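Local coordinates for N-isopropylammelide isopropylaminohydrolase (Burkholderia multivorans ATCC 17616, PDB 6NBO), which belongs to the amidohydrolase family of TIM-barrel metal-dependent hydrolases and binds zinc ions at two adjoining metal sites, at residues Ile27-Gly31 and Asp32-Arg36. Residues are numbered along the deposited sequence; the frame is centred on the assembly and turned at random.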
loop_
_atom_site.group_PDB
_atom_site.type_symbol
_atom_site.label_atom_id
_atom_site.label_comp_id
_atom_site.label_asym_id
_atom_site.label_seq_id
_atom_site.Cartn_x
_atom_site.Cartn_y
_atom_site.Cartn_z
ATOM N N ILE A 27 -19.564 8.100 16.530
ATOM C CA ILE A 27 -18.743 8.857 15.590
ATOM C C ILE A 27 -19.684 9.711 14.761
ATOM O O ILE A 27 -20.500 9.177 14.001
ATOM C CB ILE A 27 -17.902 7.944 14.676
ATOM C CG1 ILE A 27 -16.971 7.059 15.500
ATOM C CG2 ILE A 27 -17.086 8.789 13.678
ATOM C CD1 ILE A 27 -16.218 5.990 14.651
ATOM N N LEU A 28 -19.575 11.030 14.907
ATOM C CA LEU A 28 -20.349 11.964 14.105
ATOM C C LEU A 28 -19.519 12.396 12.903
ATOM O O LEU A 28 -18.389 12.870 13.057
ATOM C CB LEU A 28 -20.756 13.194 14.921
ATOM C CG LEU A 28 -21.543 14.256 14.146
ATOM C CD1 LEU A 28 -22.881 13.700 13.650
ATOM C CD2 LEU A 28 -21.763 15.525 14.981
ATOM N N ILE A 29 -20.096 12.261 11.716
ATOM C CA ILE A 29 -19.435 12.607 10.465
ATOM C C ILE A 29 -20.196 13.759 9.843
ATOM O O ILE A 29 -21.433 13.743 9.808
ATOM C CB ILE A 29 -19.397 11.396 9.508
ATOM C CG1 ILE A 29 -18.424 10.349 10.042
ATOM C CG2 ILE A 29 -19.057 11.833 8.085
ATOM C CD1 ILE A 29 -18.700 8.954 9.498
ATOM N N GLU A 30 -19.472 14.775 9.371
ATOM C CA GLU A 30 -20.098 15.820 8.577
ATOM C C GLU A 30 -19.234 16.112 7.359
ATOM O O GLU A 30 -18.015 16.249 7.480
ATOM C CB GLU A 30 -20.327 17.097 9.409
ATOM C CG GLU A 30 -21.264 16.830 10.578
ATOM C CD GLU A 30 -21.625 18.060 11.363
ATOM O OE1 GLU A 30 -21.016 19.125 11.126
ATOM O OE2 GLU A 30 -22.543 17.958 12.216
ATOM N N GLY A 31 -19.869 16.220 6.193
ATOM C CA GLY A 31 -19.085 16.343 4.968
ATOM C C GLY A 31 -18.174 15.133 4.832
ATOM O O GLY A 31 -18.580 13.992 5.073
ATOM N N ASP A 32 -16.905 15.351 4.489
ATOM C CA ASP A 32 -15.999 14.215 4.340
ATOM C C ASP A 32 -15.085 14.015 5.548
ATOM O O ASP A 32 -14.072 13.313 5.438
ATOM C CB ASP A 32 -15.170 14.348 3.057
ATOM C CG ASP A 32 -14.223 15.528 3.082
ATOM O OD1 ASP A 32 -14.348 16.385 3.971
ATOM O OD2 ASP A 32 -13.339 15.598 2.207
ATOM N N ARG A 33 -15.422 14.597 6.699
ATOM C CA ARG A 33 -14.555 14.550 7.874
ATOM C C ARG A 33 -15.296 14.011 9.090
ATOM O O ARG A 33 -16.519 14.113 9.207
ATOM C CB ARG A 33 -14.009 15.937 8.230
ATOM C CG ARG A 33 -13.320 16.646 7.098
ATOM C CD ARG A 33 -11.851 16.350 7.091
ATOM N NE ARG A 33 -11.192 17.023 5.981
ATOM C CZ ARG A 33 -9.938 17.456 6.011
ATOM N NH1 ARG A 33 -9.206 17.302 7.104
ATOM N NH2 ARG A 33 -9.420 18.057 4.950
ATOM N N ILE A 34 -14.528 13.474 10.027
ATOM C CA ILE A 34 -15.066 13.155 11.339
ATOM C C ILE A 34 -15.215 14.450 12.122
ATOM O O ILE A 34 -14.262 15.229 12.245
ATOM C CB ILE A 34 -14.163 12.152 12.065
ATOM C CG1 ILE A 34 -14.137 10.841 11.266
ATOM C CG2 ILE A 34 -14.654 11.937 13.483
ATOM C CD1 ILE A 34 -13.502 9.704 11.977
ATOM N N ALA A 35 -16.419 14.703 12.627
ATOM C CA ALA A 35 -16.692 15.964 13.313
ATOM C C ALA A 35 -16.553 15.855 14.823
ATOM O O ALA A 35 -16.086 16.794 15.477
ATOM C CB ALA A 35 -18.105 16.445 12.969
ATOM N N ARG A 36 -16.946 14.718 15.382
ATOM C CA ARG A 36 -17.046 14.550 16.822
ATOM C C ARG A 36 -16.984 13.063 17.132
ATOM O O ARG A 36 -17.527 12.252 16.382
ATOM C CB ARG A 36 -18.364 15.155 17.330
ATOM C CG ARG A 36 -18.261 15.966 18.576
ATOM C CD ARG A 36 -19.654 16.367 19.082
ATOM N NE ARG A 36 -19.624 16.503 20.533
ATOM C CZ ARG A 36 -20.698 16.583 21.307
ATOM N NH1 ARG A 36 -21.914 16.560 20.769
ATOM N NH2 ARG A 36 -20.548 16.699 22.622
#
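Leu28 and Arg36 are joined where Leu28 N donates to Arg36 O at 2.8 Å. The carbonyl of Leu28 receives two donors in return: Ala35 N lies 2.7 Å from Leu28 O, while Arg36 N makes a weak second bond to it. Two successive residues thus face one, a classic beta bulge. Nearer the turn, Glu30 N reaches Arg33 O at 3.0 Å, almost straight in line with the carbonyl. The return bond, Arg33 N to Glu30 O at 3.2 Å, meets that oxygen from above the carbonyl plane, 40° out of it, and closes a type II' beta turn with Gly31 and Asp32 at its corners; Gly31 supplies the positive phi (58°) needed at the first. At the turn's tip, Asp32 OD1 lies in plane at the edge of the Arg33 guanidinium in a long salt bridge, 3.8 Å from NE, while Arg33 NH1 bonds to the carbonyl of Gly362. Side chains then sort onto two faces. On one, Ile27 CG2, anti to the backbone N, meets Ile34 CG2 at 4.0 Å, and Ile29 CG2 lies against Arg33 O. On the other, Leu28 CB and CD2 lie alongside Arg36 CB, and Ala35 CB, swung there by the bulge, rests against Glu30 CG at 4.0 Å. Strand 25-30 also pairs with strand 11-17, making this hairpin part of a small peripheral sheet, apart from the barrel strands. Its chemistry implies a backbone-held connection: isoleucines are buried on one face, the opposite face pairs buried Leu28 with aliphatic parts of Glu30, Ala35 and Arg36, and the arginine ends lead away to Gly362 and, by a salt bridge, Asp42.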